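Putative enoyl-CoA hydratase/isomerase (Mycobacterium abscessus, PDB 4MI2) probably isomerises a ring-epoxidised phenylacetyl-CoA during phenylacetate degradation, as a trimeric member of the crotonase (enoyl-CoA hydratase/isomerase) family. Local coordinates at residues Leu45-Asp50 and Asp101-Pro106; Val9-Ser12 and Val18-Ile21; His84-Val89 and Ile144-Asp149. One frame throughout, in Å; residues are numbered along the deposited sequence.

Contact 1. Residues Leu45-Asp50 and Asp101-Pro106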
ATOM      1  N   LEU B  45     -11.108 -23.090  14.010  1.00 19.60           N
ATOM      2  CA  LEU B  45     -12.466 -22.859  14.513  1.00 20.27           C
ATOM      3  C   LEU B  45     -12.519 -22.924  16.054  1.00 20.74           C
ATOM      4  O   LEU B  45     -13.162 -22.094  16.690  1.00 21.05           O
ATOM      5  CB  LEU B  45     -13.463 -23.835  13.882  1.00 20.50           C
ATOM      6  CG  LEU B  45     -13.729 -23.622  12.387  1.00 20.34           C
ATOM      7  CD1 LEU B  45     -14.634 -24.718  11.836  1.00 20.62           C
ATOM      8  CD2 LEU B  45     -14.335 -22.253  12.120  1.00 20.33           C
ATOM      9  N   ALA B  46     -11.830 -23.893  16.650  1.00 21.12           N
ATOM     10  CA  ALA B  46     -11.795 -24.012  18.107  1.00 21.51           C
ATOM     11  C   ALA B  46     -11.209 -22.734  18.703  1.00 21.51           C
ATOM     12  O   ALA B  46     -11.811 -22.121  19.577  1.00 21.76           O
ATOM     13  CB  ALA B  46     -10.983 -25.223  18.527  1.00 21.50           C
ATOM     14  N   ALA B  47     -10.052 -22.318  18.190  1.00 21.28           N
ATOM     15  CA  ALA B  47      -9.391 -21.089  18.642  1.00 21.19           C
ATOM     16  C   ALA B  47     -10.282 -19.844  18.543  1.00 21.42           C
ATOM     17  O   ALA B  47     -10.270 -18.993  19.432  1.00 21.49           O
ATOM     18  CB  ALA B  47      -8.111 -20.865  17.852  1.00 20.76           C
ATOM     19  N   GLY B  48     -11.035 -19.732  17.452  1.00 21.69           N
ATOM     20  CA  GLY B  48     -11.867 -18.552  17.211  1.00 22.02           C
ATOM     21  C   GLY B  48     -13.142 -18.484  18.032  1.00 22.82           C
ATOM     22  O   GLY B  48     -13.694 -17.400  18.243  1.00 22.73           O
ATOM     23  N   GLY B  49     -13.625 -19.646  18.466  1.00 23.58           N
ATOM     24  CA  GLY B  49     -14.889 -19.749  19.190  1.00 24.51           C
ATOM     25  C   GLY B  49     -14.719 -19.845  20.694  1.00 25.13           C
ATOM     26  O   GLY B  49     -15.687 -19.726  21.426  1.00 26.02           O
ATOM     27  N   ASP B  50     -13.488 -20.063  21.150  1.00 25.16           N
ATOM     28  CA  ASP B  50     -13.183 -20.224  22.570  1.00 25.46           C
ATOM     29  C   ASP B  50     -12.968 -18.853  23.221  1.00 25.40           C
ATOM     30  O   ASP B  50     -11.979 -18.190  22.935  1.00 25.42           O
ATOM     31  CB  ASP B  50     -11.927 -21.098  22.728  1.00 25.28           C
ATOM     32  CG  ASP B  50     -11.641 -21.490  24.184  1.00 25.69           C
ATOM     33  OD1 ASP B  50     -12.117 -20.814  25.118  1.00 26.38           O
ATOM     34  OD2 ASP B  50     -10.921 -22.482  24.392  1.00 25.41           O
ATOM     35  N   ASP B 101      -9.192 -15.843   9.408  1.00 17.03           N
ATOM     36  CA  ASP B 101      -9.642 -14.458   9.395  1.00 17.27           C
ATOM     37  C   ASP B 101     -10.630 -14.145  10.526  1.00 17.61           C
ATOM     38  O   ASP B 101     -10.589 -13.059  11.095  1.00 17.66           O
ATOM     39  CB  ASP B 101     -10.260 -14.116   8.031  1.00 17.32           C
ATOM     40  CG  ASP B 101     -10.839 -12.714   7.988  1.00 17.50           C
ATOM     41  OD1 ASP B 101     -10.053 -11.746   7.884  1.00 17.29           O
ATOM     42  OD2 ASP B 101     -12.084 -12.601   8.071  1.00 17.83           O
ATOM     43  N   ALA B 102     -11.487 -15.109  10.863  1.00 17.97           N
ATOM     44  CA  ALA B 102     -12.515 -14.932  11.905  1.00 18.52           C
ATOM     45  C   ALA B 102     -11.975 -14.846  13.336  1.00 18.71           C
ATOM     46  O   ALA B 102     -12.703 -14.443  14.237  1.00 19.24           O
ATOM     47  CB  ALA B 102     -13.565 -16.039  11.817  1.00 18.69           C
ATOM     48  N   ILE B 103     -10.714 -15.209  13.553  1.00 18.58           N
ATOM     49  CA  ILE B 103     -10.107 -15.078  14.880  1.00 18.67           C
ATOM     50  C   ILE B 103      -9.995 -13.594  15.234  1.00 18.98           C
ATOM     51  O   ILE B 103      -9.337 -12.830  14.532  1.00 18.79           O
ATOM     52  CB  ILE B 103      -8.724 -15.770  14.958  1.00 18.31           C
ATOM     53  CG1 ILE B 103      -8.861 -17.253  14.613  1.00 18.30           C
ATOM     54  CG2 ILE B 103      -8.112 -15.612  16.352  1.00 18.40           C
ATOM     55  CD1 ILE B 103      -7.571 -18.050  14.709  1.00 18.20           C
ATOM     56  N   LYS B 104     -10.640 -13.185  16.321  1.00 19.60           N
ATOM     57  CA  LYS B 104     -10.670 -11.765  16.686  1.00 20.02           C
ATOM     58  C   LYS B 104      -9.410 -11.301  17.420  1.00 19.61           C
ATOM     59  O   LYS B 104      -9.055 -10.126  17.356  1.00 19.62           O
ATOM     60  CB  LYS B 104     -11.898 -11.467  17.542  1.00 20.92           C
ATOM     61  CG  LYS B 104     -13.224 -11.764  16.858  1.00 21.76           C
ATOM     62  CD  LYS B 104     -14.392 -11.437  17.791  1.00 22.86           C
ATOM     63  CE  LYS B 104     -15.514 -12.472  17.715  1.00 23.68           C
ATOM     64  NZ  LYS B 104     -16.358 -12.278  16.503  1.00 23.98           N
ATOM     65  N   VAL B 105      -8.744 -12.222  18.114  1.00 19.18           N
ATOM     66  CA  VAL B 105      -7.583 -11.889  18.941  1.00 18.97           C
ATOM     67  C   VAL B 105      -6.316 -11.934  18.086  1.00 18.56           C
ATOM     68  O   VAL B 105      -6.375 -12.335  16.920  1.00 18.30           O
ATOM     69  CB  VAL B 105      -7.493 -12.804  20.190  1.00 19.11           C
ATOM     70  CG1 VAL B 105      -8.856 -12.864  20.877  1.00 19.42           C
ATOM     71  CG2 VAL B 105      -7.014 -14.205  19.843  1.00 18.92           C
ATOM     72  N   PRO B 106      -5.175 -11.486  18.643  1.00 18.35           N
ATOM     73  CA  PRO B 106      -3.954 -11.451  17.850  1.00 17.98           C
ATOM     74  C   PRO B 106      -3.431 -12.834  17.478  1.00 17.62           C
ATOM     75  O   PRO B 106      -3.476 -13.741  18.290  1.00 17.55           O
ATOM     76  CB  PRO B 106      -2.964 -10.722  18.764  1.00 18.30           C
ATOM     77  CG  PRO B 106      -3.822  -9.893  19.670  1.00 18.54           C
ATOM     78  CD  PRO B 106      -5.014 -10.764  19.919  1.00 18.62           C
TER
HETATM   79  O   HOH W   1     -12.026 -15.045  18.083  1.00 14.11           O

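Contact 2. Residues Val9-Ser12 and Val18-Ile21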
ATOM      1  N   VAL B   9      -2.289 -32.153  13.187  1.00 30.79           N
ATOM      2  CA  VAL B   9      -2.161 -30.793  13.692  1.00 29.03           C
ATOM      3  C   VAL B   9      -2.406 -30.819  15.201  1.00 27.91           C
ATOM      4  O   VAL B   9      -3.434 -31.310  15.644  1.00 28.74           O
ATOM      5  CB  VAL B   9      -3.168 -29.846  13.007  1.00 28.86           C
ATOM      6  CG1 VAL B   9      -3.074 -28.441  13.591  1.00 28.67           C
ATOM      7  CG2 VAL B   9      -2.931 -29.812  11.503  1.00 28.58           C
ATOM      8  N   ALA B  10      -1.460 -30.321  15.989  1.00 26.14           N
ATOM      9  CA  ALA B  10      -1.624 -30.286  17.445  1.00 25.52           C
ATOM     10  C   ALA B  10      -2.321 -28.999  17.852  1.00 24.44           C
ATOM     11  O   ALA B  10      -2.003 -27.927  17.340  1.00 24.27           O
ATOM     12  CB  ALA B  10      -0.277 -30.398  18.151  1.00 25.45           C
ATOM     13  N   TYR B  11      -3.275 -29.114  18.769  1.00 23.91           N
ATOM     14  CA  TYR B  11      -3.988 -27.970  19.309  1.00 23.31           C
ATOM     15  C   TYR B  11      -3.992 -28.036  20.827  1.00 23.74           C
ATOM     16  O   TYR B  11      -4.249 -29.092  21.408  1.00 24.60           O
ATOM     17  CB  TYR B  11      -5.430 -27.951  18.798  1.00 23.08           C
ATOM     18  CG  TYR B  11      -6.258 -26.804  19.331  1.00 22.63           C
ATOM     19  CD1 TYR B  11      -6.128 -25.533  18.804  1.00 22.18           C
ATOM     20  CD2 TYR B  11      -7.175 -26.992  20.364  1.00 23.09           C
ATOM     21  CE1 TYR B  11      -6.885 -24.472  19.277  1.00 22.17           C
ATOM     22  CE2 TYR B  11      -7.943 -25.937  20.849  1.00 23.12           C
ATOM     23  CZ  TYR B  11      -7.790 -24.675  20.297  1.00 22.65           C
ATOM     24  OH  TYR B  11      -8.532 -23.615  20.762  1.00 22.64           O
ATOM     25  N   SER B  12      -3.710 -26.905  21.464  1.00 23.72           N
ATOM     26  CA  SER B  12      -3.855 -26.767  22.915  1.00 24.12           C
ATOM     27  C   SER B  12      -4.079 -25.305  23.301  1.00 23.80           C
ATOM     28  O   SER B  12      -3.658 -24.395  22.587  1.00 23.31           O
ATOM     29  CB  SER B  12      -2.612 -27.301  23.635  1.00 24.42           C
ATOM     30  OG  SER B  12      -1.467 -26.546  23.278  1.00 24.41           O
ATOM     31  N   VAL B  18      -3.307 -18.720  25.544  1.00 21.74           N
ATOM     32  CA  VAL B  18      -2.632 -18.816  24.263  1.00 21.37           C
ATOM     33  C   VAL B  18      -3.066 -20.119  23.614  1.00 21.13           C
ATOM     34  O   VAL B  18      -2.846 -21.182  24.186  1.00 21.14           O
ATOM     35  CB  VAL B  18      -1.101 -18.846  24.424  1.00 21.24           C
ATOM     36  CG1 VAL B  18      -0.423 -19.048  23.079  1.00 20.86           C
ATOM     37  CG2 VAL B  18      -0.608 -17.569  25.090  1.00 21.76           C
ATOM     38  N   ALA B  19      -3.678 -20.041  22.434  1.00 20.97           N
ATOM     39  CA  ALA B  19      -3.974 -21.238  21.655  1.00 20.80           C
ATOM     40  C   ALA B  19      -2.794 -21.536  20.748  1.00 20.56           C
ATOM     41  O   ALA B  19      -2.397 -20.697  19.941  1.00 20.34           O
ATOM     42  CB  ALA B  19      -5.244 -21.070  20.838  1.00 20.92           C
ATOM     43  N   ALA B  20      -2.225 -22.729  20.907  1.00 20.66           N
ATOM     44  CA  ALA B  20      -1.108 -23.171  20.093  1.00 20.64           C
ATOM     45  C   ALA B  20      -1.630 -24.094  18.998  1.00 20.69           C
ATOM     46  O   ALA B  20      -2.288 -25.089  19.296  1.00 21.31           O
ATOM     47  CB  ALA B  20      -0.070 -23.884  20.951  1.00 20.58           C
ATOM     48  N   ILE B  21      -1.358 -23.745  17.742  1.00 20.51           N
ATOM     49  CA  ILE B  21      -1.676 -24.593  16.598  1.00 20.50           C
ATOM     50  C   ILE B  21      -0.353 -24.999  15.948  1.00 20.52           C
ATOM     51  O   ILE B  21       0.386 -24.144  15.453  1.00 20.31           O
ATOM     52  CB  ILE B  21      -2.563 -23.854  15.570  1.00 20.71           C
ATOM     53  CG1 ILE B  21      -3.853 -23.348  16.235  1.00 20.98           C
ATOM     54  CG2 ILE B  21      -2.894 -24.763  14.378  1.00 20.59           C
ATOM     55  CD1 ILE B  21      -4.759 -22.553  15.311  1.00 21.01           C
TER
HETATM   56  O   HOH W   2      -0.482 -27.415  20.838  1.00 29.68           O

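Contact 3. Residues His84-Val89 and Ile144-Asp149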
ATOM      1  N   HIS B  84     -11.933 -31.351 -12.060  1.00 23.36           N
ATOM      2  CA  HIS B  84     -12.286 -31.040 -10.682  1.00 22.92           C
ATOM      3  C   HIS B  84     -11.121 -31.206  -9.702  1.00 22.09           C
ATOM      4  O   HIS B  84     -11.331 -31.263  -8.493  1.00 21.82           O
ATOM      5  CB  HIS B  84     -13.478 -31.898 -10.269  1.00 23.62           C
ATOM      6  CG  HIS B  84     -14.670 -31.717 -11.157  1.00 24.27           C
ATOM      7  ND1 HIS B  84     -15.176 -32.728 -11.946  1.00 25.06           N
ATOM      8  CD2 HIS B  84     -15.444 -30.634 -11.395  1.00 24.45           C
ATOM      9  CE1 HIS B  84     -16.213 -32.275 -12.628  1.00 25.34           C
ATOM     10  NE2 HIS B  84     -16.395 -31.007 -12.311  1.00 25.16           N
ATOM     11  N   ALA B  85      -9.894 -31.223 -10.217  1.00 21.58           N
ATOM     12  CA  ALA B  85      -8.718 -31.488  -9.377  1.00 21.41           C
ATOM     13  C   ALA B  85      -8.473 -30.422  -8.309  1.00 21.04           C
ATOM     14  O   ALA B  85      -7.792 -30.694  -7.323  1.00 21.01           O
ATOM     15  CB  ALA B  85      -7.467 -31.659 -10.232  1.00 21.29           C
ATOM     16  N   MET B  86      -9.016 -29.218  -8.505  1.00 20.73           N
ATOM     17  CA  MET B  86      -8.835 -28.136  -7.546  1.00 20.37           C
ATOM     18  C   MET B  86     -10.040 -27.900  -6.650  1.00 20.12           C
ATOM     19  O   MET B  86     -10.106 -26.867  -5.994  1.00 19.92           O
ATOM     20  CB  MET B  86      -8.434 -26.841  -8.262  1.00 20.39           C
ATOM     21  CG  MET B  86      -7.128 -26.946  -9.036  1.00 20.52           C
ATOM     22  SD  MET B  86      -5.713 -27.469  -8.037  1.00 21.18           S
ATOM     23  CE  MET B  86      -5.245 -25.943  -7.225  1.00 20.75           C
ATOM     24  N   ASP B  87     -10.964 -28.864  -6.593  1.00 20.12           N
ATOM     25  CA  ASP B  87     -12.083 -28.852  -5.638  1.00 20.07           C
ATOM     26  C   ASP B  87     -11.664 -28.483  -4.216  1.00 19.59           C
ATOM     27  O   ASP B  87     -12.387 -27.805  -3.484  1.00 19.30           O
ATOM     28  CB  ASP B  87     -12.718 -30.248  -5.559  1.00 20.76           C
ATOM     29  CG  ASP B  87     -13.736 -30.506  -6.648  1.00 21.22           C
ATOM     30  OD1 ASP B  87     -13.996 -29.615  -7.482  1.00 21.09           O
ATOM     31  OD2 ASP B  87     -14.283 -31.631  -6.659  1.00 21.98           O
ATOM     32  N   THR B  88     -10.500 -28.981  -3.825  1.00 19.23           N
ATOM     33  CA  THR B  88      -9.965 -28.771  -2.492  1.00 18.96           C
ATOM     34  C   THR B  88      -9.832 -27.287  -2.093  1.00 18.75           C
ATOM     35  O   THR B  88      -9.930 -26.961  -0.907  1.00 18.54           O
ATOM     36  CB  THR B  88      -8.615 -29.501  -2.328  1.00 18.69           C
ATOM     37  OG1 THR B  88      -8.265 -29.529  -0.945  1.00 18.46           O
ATOM     38  CG2 THR B  88      -7.508 -28.835  -3.146  1.00 18.32           C
ATOM     39  N   VAL B  89      -9.630 -26.399  -3.067  1.00 18.71           N
ATOM     40  CA  VAL B  89      -9.553 -24.960  -2.779  1.00 18.79           C
ATOM     41  C   VAL B  89     -10.853 -24.491  -2.126  1.00 19.54           C
ATOM     42  O   VAL B  89     -10.847 -23.783  -1.117  1.00 19.28           O
ATOM     43  CB  VAL B  89      -9.259 -24.108  -4.047  1.00 18.52           C
ATOM     44  CG1 VAL B  89      -9.189 -22.629  -3.691  1.00 18.30           C
ATOM     45  CG2 VAL B  89      -7.948 -24.539  -4.698  1.00 18.40           C
ATOM     46  N   ILE B 144       3.916 -24.259 -11.732  1.00 17.63           N
ATOM     47  CA  ILE B 144       3.240 -25.459 -12.244  1.00 17.76           C
ATOM     48  C   ILE B 144       1.941 -25.146 -12.977  1.00 17.23           C
ATOM     49  O   ILE B 144       1.074 -26.018 -13.124  1.00 17.37           O
ATOM     50  CB  ILE B 144       2.967 -26.502 -11.138  1.00 18.22           C
ATOM     51  CG1 ILE B 144       2.125 -25.894 -10.013  1.00 18.15           C
ATOM     52  CG2 ILE B 144       4.284 -27.082 -10.615  1.00 18.61           C
ATOM     53  CD1 ILE B 144       1.770 -26.901  -8.944  1.00 18.58           C
ATOM     54  N   GLY B 145       1.815 -23.912 -13.452  1.00 16.62           N
ATOM     55  CA  GLY B 145       0.681 -23.515 -14.283  1.00 16.26           C
ATOM     56  C   GLY B 145      -0.625 -23.249 -13.562  1.00 15.70           C
ATOM     57  O   GLY B 145      -1.681 -23.320 -14.168  1.00 15.69           O
ATOM     58  N   LEU B 146      -0.557 -22.957 -12.271  1.00 15.28           N
ATOM     59  CA  LEU B 146      -1.708 -22.483 -11.524  1.00 14.92           C
ATOM     60  C   LEU B 146      -1.536 -20.977 -11.292  1.00 14.70           C
ATOM     61  O   LEU B 146      -0.530 -20.396 -11.711  1.00 14.71           O
ATOM     62  CB  LEU B 146      -1.836 -23.261 -10.214  1.00 14.88           C
ATOM     63  CG  LEU B 146      -2.078 -24.775 -10.394  1.00 15.09           C
ATOM     64  CD1 LEU B 146      -1.971 -25.539  -9.074  1.00 15.07           C
ATOM     65  CD2 LEU B 146      -3.428 -25.043 -11.062  1.00 15.14           C
ATOM     66  N   ALA B 147      -2.500 -20.340 -10.634  1.00 14.48           N
ATOM     67  CA  ALA B 147      -2.444 -18.896 -10.425  1.00 14.38           C
ATOM     68  C   ALA B 147      -2.234 -18.508  -8.955  1.00 14.28           C
ATOM     69  O   ALA B 147      -1.167 -18.008  -8.589  1.00 14.23           O
ATOM     70  CB  ALA B 147      -3.690 -18.238 -10.996  1.00 14.41           C
ATOM     71  N   ALA B 148      -3.241 -18.748  -8.119  1.00 14.27           N
ATOM     72  CA  ALA B 148      -3.204 -18.355  -6.703  1.00 14.24           C
ATOM     73  C   ALA B 148      -4.399 -18.915  -5.954  1.00 14.35           C
ATOM     74  O   ALA B 148      -5.499 -19.027  -6.518  1.00 14.52           O
ATOM     75  CB  ALA B 148      -3.207 -16.842  -6.562  1.00 14.19           C
ATOM     76  N   ASP B 149      -4.167 -19.280  -4.697  1.00 14.36           N
ATOM     77  CA  ASP B 149      -5.224 -19.566  -3.751  1.00 14.50           C
ATOM     78  C   ASP B 149      -4.788 -19.199  -2.323  1.00 14.33           C
ATOM     79  O   ASP B 149      -3.753 -18.567  -2.131  1.00 14.17           O
ATOM     80  CB  ASP B 149      -5.724 -21.013  -3.878  1.00 14.85           C
ATOM     81  CG  ASP B 149      -4.631 -22.056  -3.695  1.00 15.04           C
ATOM     82  OD1 ASP B 149      -3.957 -22.050  -2.637  1.00 15.19           O
ATOM     83  OD2 ASP B 149      -4.484 -22.916  -4.609  1.00 15.26           O
TER

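Contact 1. Residues Leu45-Asp50 and Asp101-Pro106
Ile103 reaches across to the last turn of helix 34-49 and meets it at Ala47 and Gly48, joining the C-terminal end of that helix to the connection from helix 87-102 into strand 107-111 of the crotonase fold. The contact is small, burying about 131 Å² in all, and no direct hydrogen bond crosses it.

The apolar part belongs to one branch of the isoleucine. Its CG1 lies beside the backbone N, opposite the carbonyl carbon (chi1 -58°), and the chain runs on extended to CD1. CG1 rests against the backbone of the glycine, 4.2 Å from Gly48 CA, while CD1 ends 4.3 Å from Ala47 CB. Gly48 CA and Ile103 CA are 4.5 Å apart, the nearest CA pair.

The polar part runs through a single water. It donates to Gly48 O at 2.9 Å and accepts from Lys104 N at 2.9 Å, so it joins a carbonyl near the end of one helix to an amide just beyond the other.

Further along the 101-106 segment, Lys218 NZ hydrogen-bonds to both Ile103 O and Val105 O, and Arg222 holds Asp101 O. These carbonyls are thus tied to helix 211-223.

The result is a light contact of a few carbon atoms, with one water as its polar link: Gly48 O and Lys104 N each find a partner in this water.

Contact 2. Residues Val9-Ser12 and Val18-Ile21
Ser12 and Ala20 form a hydrogen-bonded pair of an antiparallel beta hairpin, next to the non-hydrogen-bonded pair Tyr11 and Ile21. The two backbone bonds are unequal: Ala20 N gives a short one to Ser12 O, 2.8 Å with an N-H...O angle of 163°, whereas Ser12 N reaches Ala20 O at 3.2 Å.

The tight part lies on the face that carries Tyr11 and Ile21, where Val9, Ala19 and Ile21 are buried. With chi1 at 179° the Tyr11 ring swings out obliquely past Ile21 and Ala19. Ile21 CG1 comes to the edge of that ring, near its plane, 4.1 Å from Tyr11 CD1, and Ala19 CB sits obliquely, 4.1 Å from Tyr11 CE1. The other branch of the isoleucine packs on valine, with Ile21 CG2 at 3.8 Å from Val9 CG1.

The other face is the solvent side. There the exposed Ser12 has its OG 3.8 Å from Ala20 CB, and a water 2.8 Å from Ser12 OG also donates a weak bond to Ala20 O, a carbonyl already used by Ser12 N.

Helix 34-49 closes over the packed face: Tyr11 lies on Ala43 and Ala46, Ile21 on Leu40 and Leu44, and Glu39 accepts from Val9 N. Strand 18-23 pairs on its far side with strand 55-60, leaving strand 9-13 at one edge of this chain's six-stranded sheet.

Contact 3. Residues His84-Val89 and Ile144-Asp149
Met86, Asp149 and Leu146 supply most of the surface buried where the approach to helix 87-102 of this crotonase fold meets the loop ahead of helix 152-160. Met86 belongs to a type I beta turn, His84 to Asp87, closed by Asp87 N bonding to His84 O. Its own carbonyl then accepts from Val89 N, and the chain passes into the helix.

The methionine brings its methyl group to the contact. Its chain is bent at both chi2 and chi3 (-56° and -80°), and this folding carries CE to the loop, where Met86 CE meets Leu146 CD1 tip to tip at 3.8 Å. The same methyl comes within 4.1 Å of Asp149 OD2, the two side chains crossing at about a right angle. CE therefore touches both a hydrocarbon branch and a carboxylate oxygen.

Asp149 is buried, and apolar groups line its near side: besides the methionine methyl, both branches of Val89 press on it. Here chi1 is 57°, with CG between the backbone N and the carbonyl carbon, which runs the carboxylate across Val89, with OD2 on the side of the Met86 methyl. No hydrogen bond crosses between the two segments. The polar partner of OD2 is Gln240 of the second subunit, whose NE2 donates to it and whose OE1 accepts from Ala147 N. That glutamine also packs on Met86 and Leu146, while Gln241 of the same subunit accepts from Met86 N, so the contact is part of the subunit interface. Within the chain, Phe141 touches Leu146 and Asp149, and His74 touches Met86.

Val89 divides its two methyls along the aspartate: CG1 stands 3.8 Å from Asp149 CB, and CG2 stands 3.8 Å from Asp149 OD2.

In the fold
Contacts 1 and 2 are neighbours, centres 12 Å apart: contact 1 uses the last turn of helix 34-49, on which Tyr11 of contact 2 packs. Ala47 CB touches Ala19 CB at 4.1 Å, and Tyr11 OH packs 3.3 Å from Ala47 N, so the helix end lies directly on the hairpin. Contact 3 stands away, its centre 26 Å from contact 1 and 28 Å from contact 2. Helix 87-102 links it to contact 1. Contact 2 touches no other subunit; contact 1 meets both through 101-106, and contact 3 lies at a trimer interface. By analogy with other crotonases, its loop ahead of helix 152-160 probably lies nearer the acyl-CoA pocket than the hairpin does.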